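Peptidoglycan synthetase penicillin-binding protein 3 (Bifidobacterium adolescentis, PDB 4YE5) is probably a penicillin-binding transpeptidase that cross-links peptidoglycan strands during cell-wall synthesis. Local coordinates at residues Leu217-Asp222 / Gly253-Leu258; Thr372-Pro377 / Gln427-Ser432. All coordinates share one frame; numbering follows the deposited sequence.

Contact 1 (Leu217-Asp222 / Gly253-Leu258)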
loop_
_atom_site.group_PDB
_atom_site.type_symbol
_atom_site.label_atom_id
_atom_site.label_comp_id
_atom_site.label_asym_id
_atom_site.label_seq_id
_atom_site.Cartn_x
_atom_site.Cartn_y
_atom_site.Cartn_z
ATOM N N LEU A 217 -7.394 0.268 6.188
ATOM C CA LEU A 217 -6.276 -0.557 5.713
ATOM C C LEU A 217 -6.095 -1.757 6.631
ATOM O O LEU A 217 -6.545 -1.728 7.770
ATOM C CB LEU A 217 -4.964 0.263 5.725
ATOM C CG LEU A 217 -5.001 1.622 5.004
ATOM C CD1 LEU A 217 -3.564 2.236 4.987
ATOM C CD2 LEU A 217 -5.521 1.385 3.600
ATOM N N THR A 218 -5.427 -2.799 6.143
ATOM C CA THR A 218 -4.970 -3.871 7.021
ATOM C C THR A 218 -3.711 -3.447 7.803
ATOM O O THR A 218 -3.332 -4.104 8.776
ATOM C CB THR A 218 -4.621 -5.120 6.221
ATOM O OG1 THR A 218 -3.588 -4.793 5.288
ATOM C CG2 THR A 218 -5.874 -5.662 5.460
ATOM N N ILE A 219 -3.065 -2.368 7.359
ATOM C CA ILE A 219 -1.857 -1.870 8.017
ATOM C C ILE A 219 -2.168 -1.471 9.456
ATOM O O ILE A 219 -3.165 -0.803 9.719
ATOM C CB ILE A 219 -1.285 -0.624 7.300
ATOM C CG1 ILE A 219 -0.922 -0.936 5.848
ATOM C CG2 ILE A 219 -0.076 -0.039 8.072
ATOM C CD1 ILE A 219 0.335 -1.820 5.682
ATOM N N ASP A 220 -1.305 -1.881 10.378
ATOM C CA ASP A 220 -1.387 -1.459 11.781
ATOM C C ASP A 220 -0.347 -0.373 12.016
ATOM O O ASP A 220 0.838 -0.591 11.785
ATOM C CB ASP A 220 -1.065 -2.634 12.708
ATOM C CG ASP A 220 -1.202 -2.272 14.181
ATOM O OD1 ASP A 220 -0.267 -1.644 14.721
ATOM O OD2 ASP A 220 -2.243 -2.613 14.794
ATOM N N ARG A 221 -0.811 0.773 12.508
ATOM C CA ARG A 221 0.005 1.976 12.699
ATOM C C ARG A 221 1.211 1.671 13.583
ATOM O O ARG A 221 2.311 2.126 13.305
ATOM C CB ARG A 221 -0.867 3.066 13.362
ATOM C CG ARG A 221 -0.475 4.511 13.128
ATOM C CD ARG A 221 -1.444 5.485 13.851
ATOM N NE ARG A 221 -1.476 5.185 15.270
ATOM C CZ ARG A 221 -0.801 5.852 16.201
ATOM N NH1 ARG A 221 -0.089 6.924 15.890
ATOM N NH2 ARG A 221 -0.875 5.462 17.460
ATOM N N ASP A 222 1.005 0.893 14.645
ATOM C CA ASP A 222 2.094 0.555 15.574
ATOM C C ASP A 222 3.121 -0.399 14.962
ATOM O O ASP A 222 4.328 -0.238 15.168
ATOM C CB ASP A 222 1.538 -0.015 16.886
ATOM C CG ASP A 222 0.502 0.918 17.533
ATOM O OD1 ASP A 222 0.888 2.031 17.964
ATOM O OD2 ASP A 222 -0.701 0.553 17.586
ATOM N N GLY A 253 -3.436 -13.528 4.847
ATOM C CA GLY A 253 -2.774 -12.811 3.775
ATOM C C GLY A 253 -2.835 -11.299 3.920
ATOM O O GLY A 253 -2.455 -10.570 3.006
ATOM N N ASP A 254 -3.308 -10.819 5.067
ATOM C CA ASP A 254 -3.362 -9.375 5.335
ATOM C C ASP A 254 -1.996 -8.777 5.575
ATOM O O ASP A 254 -1.154 -9.382 6.242
ATOM C CB ASP A 254 -4.209 -9.074 6.563
ATOM C CG ASP A 254 -5.686 -9.230 6.305
ATOM O OD1 ASP A 254 -6.062 -9.452 5.131
ATOM O OD2 ASP A 254 -6.465 -9.104 7.277
ATOM N N ILE A 255 -1.795 -7.567 5.058
ATOM C CA ILE A 255 -0.506 -6.885 5.175
ATOM C C ILE A 255 -0.498 -5.938 6.371
ATOM O O ILE A 255 -1.218 -4.957 6.387
ATOM C CB ILE A 255 -0.185 -6.106 3.882
ATOM C CG1 ILE A 255 -0.175 -7.098 2.698
ATOM C CG2 ILE A 255 1.148 -5.339 4.028
ATOM C CD1 ILE A 255 0.101 -6.462 1.354
ATOM N N LEU A 256 0.308 -6.245 7.383
ATOM C CA LEU A 256 0.289 -5.456 8.611
ATOM C C LEU A 256 1.275 -4.308 8.570
ATOM O O LEU A 256 1.123 -3.340 9.325
ATOM C CB LEU A 256 0.637 -6.343 9.802
ATOM C CG LEU A 256 -0.507 -7.011 10.572
ATOM C CD1 LEU A 256 -1.775 -7.226 9.754
ATOM C CD2 LEU A 256 -0.000 -8.323 11.066
ATOM N N ALA A 257 2.312 -4.446 7.738
ATOM C CA ALA A 257 3.285 -3.377 7.511
ATOM C C ALA A 257 3.963 -3.576 6.172
ATOM O O ALA A 257 4.231 -4.709 5.766
ATOM C CB ALA A 257 4.353 -3.318 8.643
ATOM N N LEU A 258 4.263 -2.463 5.503
ATOM C CA LEU A 258 4.990 -2.487 4.239
ATOM C C LEU A 258 5.807 -1.218 4.216
ATOM O O LEU A 258 5.262 -0.124 4.016
ATOM C CB LEU A 258 4.018 -2.521 3.054
ATOM C CG LEU A 258 4.598 -2.596 1.634
ATOM C CD1 LEU A 258 5.527 -3.833 1.509
ATOM C CD2 LEU A 258 3.472 -2.674 0.587
#

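Contact 2 (Thr372-Pro377 / Gln427-Ser432)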
loop_
_atom_site.group_PDB
_atom_site.type_symbol
_atom_site.label_atom_id
_atom_site.label_comp_id
_atom_site.label_asym_id
_atom_site.label_seq_id
_atom_site.Cartn_x
_atom_site.Cartn_y
_atom_site.Cartn_z
ATOM N N THR A 372 0.449 -9.200 -7.860
ATOM C CA THR A 372 -0.065 -9.592 -6.541
ATOM C C THR A 372 -1.585 -9.469 -6.481
ATOM O O THR A 372 -2.248 -10.143 -5.691
ATOM C CB THR A 372 0.496 -8.706 -5.426
ATOM O OG1 THR A 372 0.105 -7.348 -5.667
ATOM C CG2 THR A 372 2.026 -8.816 -5.381
ATOM N N GLY A 373 -2.132 -8.599 -7.319
ATOM C CA GLY A 373 -3.553 -8.296 -7.263
ATOM C C GLY A 373 -3.841 -7.151 -6.303
ATOM O O GLY A 373 -4.974 -6.706 -6.197
ATOM N N LEU A 374 -2.817 -6.660 -5.606
ATOM C CA LEU A 374 -3.004 -5.520 -4.692
ATOM C C LEU A 374 -3.291 -4.202 -5.414
ATOM O O LEU A 374 -3.858 -3.279 -4.823
ATOM C CB LEU A 374 -1.774 -5.335 -3.801
ATOM C CG LEU A 374 -1.480 -6.438 -2.777
ATOM C CD1 LEU A 374 -0.026 -6.345 -2.331
ATOM C CD2 LEU A 374 -2.422 -6.353 -1.586
ATOM N N ASN A 375 -2.871 -4.113 -6.672
ATOM C CA ASN A 375 -3.051 -2.905 -7.492
ATOM C C ASN A 375 -2.398 -1.643 -6.934
ATOM O O ASN A 375 -2.905 -0.546 -7.131
ATOM C CB ASN A 375 -4.530 -2.617 -7.754
ATOM C CG ASN A 375 -5.250 -3.786 -8.387
ATOM O OD1 ASN A 375 -4.735 -4.432 -9.305
ATOM N ND2 ASN A 375 -6.452 -4.072 -7.895
ATOM N N LEU A 376 -1.280 -1.790 -6.236
ATOM C CA LEU A 376 -0.521 -0.629 -5.770
ATOM C C LEU A 376 0.050 0.094 -6.982
ATOM O O LEU A 376 0.578 -0.555 -7.895
ATOM C CB LEU A 376 0.621 -1.090 -4.857
ATOM C CG LEU A 376 0.095 -1.659 -3.529
ATOM C CD1 LEU A 376 1.124 -2.532 -2.857
ATOM C CD2 LEU A 376 -0.320 -0.515 -2.629
ATOM N N PRO A 377 -0.082 1.435 -7.024
ATOM C CA PRO A 377 0.528 2.172 -8.142
ATOM C C PRO A 377 2.044 1.961 -8.146
ATOM O O PRO A 377 2.661 2.023 -7.084
ATOM C CB PRO A 377 0.187 3.629 -7.821
ATOM C CG PRO A 377 -1.110 3.536 -7.027
ATOM C CD PRO A 377 -0.895 2.311 -6.162
ATOM N N GLN A 427 -3.060 -11.583 -1.374
ATOM C CA GLN A 427 -2.782 -10.667 -0.270
ATOM C C GLN A 427 -3.823 -9.568 -0.217
ATOM O O GLN A 427 -4.483 -9.286 -1.219
ATOM C CB GLN A 427 -1.388 -10.065 -0.413
ATOM C CG GLN A 427 -0.301 -11.075 -0.116
ATOM C CD GLN A 427 0.950 -10.776 -0.908
ATOM O OE1 GLN A 427 0.893 -10.589 -2.138
ATOM N NE2 GLN A 427 2.089 -10.744 -0.225
ATOM N N ARG A 428 -3.963 -8.948 0.951
ATOM C CA ARG A 428 -4.940 -7.869 1.128
ATOM C C ARG A 428 -4.308 -6.683 1.841
ATOM O O ARG A 428 -3.575 -6.862 2.800
ATOM C CB ARG A 428 -6.152 -8.347 1.944
ATOM C CG ARG A 428 -7.301 -7.354 1.942
ATOM C CD ARG A 428 -8.593 -7.960 2.534
ATOM N NE ARG A 428 -8.424 -8.289 3.951
ATOM C CZ ARG A 428 -9.389 -8.223 4.868
ATOM N NH1 ARG A 428 -10.613 -7.826 4.541
ATOM N NH2 ARG A 428 -9.120 -8.542 6.126
ATOM N N ILE A 429 -4.596 -5.476 1.369
ATOM C CA ILE A 429 -4.184 -4.289 2.085
ATOM C C ILE A 429 -5.381 -3.375 2.396
ATOM O O ILE A 429 -5.322 -2.563 3.334
ATOM C CB ILE A 429 -3.078 -3.513 1.327
ATOM C CG1 ILE A 429 -2.398 -2.504 2.266
ATOM C CG2 ILE A 429 -3.636 -2.863 0.078
ATOM C CD1 ILE A 429 -1.121 -1.923 1.694
ATOM N N ILE A 430 -6.460 -3.507 1.620
ATOM C CA ILE A 430 -7.707 -2.803 1.928
ATOM C C ILE A 430 -8.644 -3.734 2.700
ATOM O O ILE A 430 -9.154 -4.705 2.152
ATOM C CB ILE A 430 -8.431 -2.307 0.648
ATOM C CG1 ILE A 430 -7.519 -1.413 -0.191
ATOM C CG2 ILE A 430 -9.717 -1.564 1.018
ATOM C CD1 ILE A 430 -6.942 -0.208 0.546
ATOM N N LYS A 431 -8.857 -3.443 3.974
ATOM C CA LYS A 431 -9.632 -4.310 4.852
ATOM C C LYS A 431 -11.142 -4.068 4.706
ATOM O O LYS A 431 -11.927 -5.014 4.580
ATOM C CB LYS A 431 -9.187 -4.073 6.295
ATOM C CG LYS A 431 -10.061 -4.639 7.395
ATOM C CD LYS A 431 -9.292 -4.528 8.710
ATOM C CE LYS A 431 -10.132 -4.891 9.893
ATOM N NZ LYS A 431 -9.358 -4.735 11.151
ATOM N N SER A 432 -11.548 -2.803 4.724
ATOM C CA SER A 432 -12.972 -2.479 4.620
ATOM C C SER A 432 -13.254 -1.087 4.076
ATOM O O SER A 432 -12.363 -0.236 3.997
ATOM C CB SER A 432 -13.693 -2.680 5.960
ATOM O OG SER A 432 -13.204 -1.802 6.956
HETATM O O HOH W 1 -1.261 -11.567 -3.650
HETATM O O HOH W 2 -4.414 -9.511 -3.831
#

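Contact 1 (Leu217-Asp222 / Gly253-Leu258)
T218 meets the backbone of I255 through its hydroxyl and the side chain of D254 through its methyl. OG1 donates to I255 O over 2.6 Å. The donor is tilted 26° from the carbonyl plane. The torsion explains the split: chi1 is 59°, which places OG1 between the backbone N and the carbonyl carbon and swings CG2 out beside the backbone N. CG2 then rests against the D254 carboxylate, 3.7 Å from D254 CG and about as near to both carboxylate oxygens. Their side-chain axes are set at a slant. The carboxylate itself is held from elsewhere, because D254 OD1 forms a salt bridge with R428 NE. R428 O is a second carbonyl acceptor beside OG1, so one proton is shared or alternates. The buried hydroxyl sits where three chain segments meet.

I219 starts from a bond that points away from 253-258, but its chain bends back. Its CD1 lies 4.0 Å from I255 CG2 and 3.8 Å from A257 CA. On another part of the contact, L256 CD1 touches T218 O at 3.6 Å. The next link is between backbones: D220 N donates to L256 O, 3.0 Å long and nearly straight at 165°.

D220 is the N-cap of helix 221-238. Its OD1 accepts from V223 N, with a weaker bond from D222 N. L256 and A257 form a classic beta bulge opposite V247. The contact thus joins a capped helix start to the bulged edge strand 255-260 of the antiparallel sheet in the transpeptidase fold.

Contact 2 (Thr372-Pro377 / Gln427-Ser432)
The CD2 methyl of L374 lies against the backbone of 427-429 and the side chains of Q427 and I429. It is 3.6 Å from Q427 O and 4.0 Å from Q427 CB. On I429 it meets the CG2 methyl at 4.1 Å. One branch of one leucine thus makes the van der Waals contact with all three residues. Next to it, T372 crosses the Q427 side chain, with T372 CB 3.8 Å from Q427 OE1.

The polar contact between the segments runs through water. One water donates to T372 O and to Q427 OE1, and accepts from Q427 N over 2.9 Å. These three bonds tie the end of the glutamine to its own backbone as well as to the threonine. A second water donates to T372 O and to Q427 O, the latter at 2.6 Å. T372 O thus accepts from both waters, and Q427 O has a further partner in S445 OG.

A second shell positions these groups. T372 OG1 accepts from L374 N, 3.0 Å away, at an N-H...O angle of 162°. Its chi1 of 61° folds the hydroxyl back over its own main chain, within reach of the amide two residues on. The E379 carboxylate holds the loop at two points, T372 OG1 and, beyond the turn, L376 N. The amide of Q427 is set by Q248 OE1 and M409 O, both bonded to its NE2. M409, from helix 408-419, serves both sides, since it also packs on T372 and L374.

The 372-374 geometry is an ST turn. It docks a loop of the transpeptidase domain, by leucine packing and bridging waters, on the chain leading into strand 430-434.

Overall arrangement
Contact 1 and contact 2 follow each other along the chain, and their centres are about 11 Å apart. They touch directly. T218 N lies 2.8 Å from I429 O, a probable backbone hydrogen bond, and G253 O packs on Q427 CB at 3.6 Å. I255 CD1 packs on L374 CD1 at 3.7 Å. Segment 427-432 is thus the common neighbour of 217-222, 253-258 and 372-377. Strand 430-434 pairs with strand 214-217 in a mixed sheet, whereas 255-260 edges the antiparallel transpeptidase sheet. Contact 1, with the links from 427-429, brings the two sheets together, and contact 2 adds the 372-377 loop beside that junction. A glycerol, probably from crystallisation, lies about 4 Å from the L256 side chain.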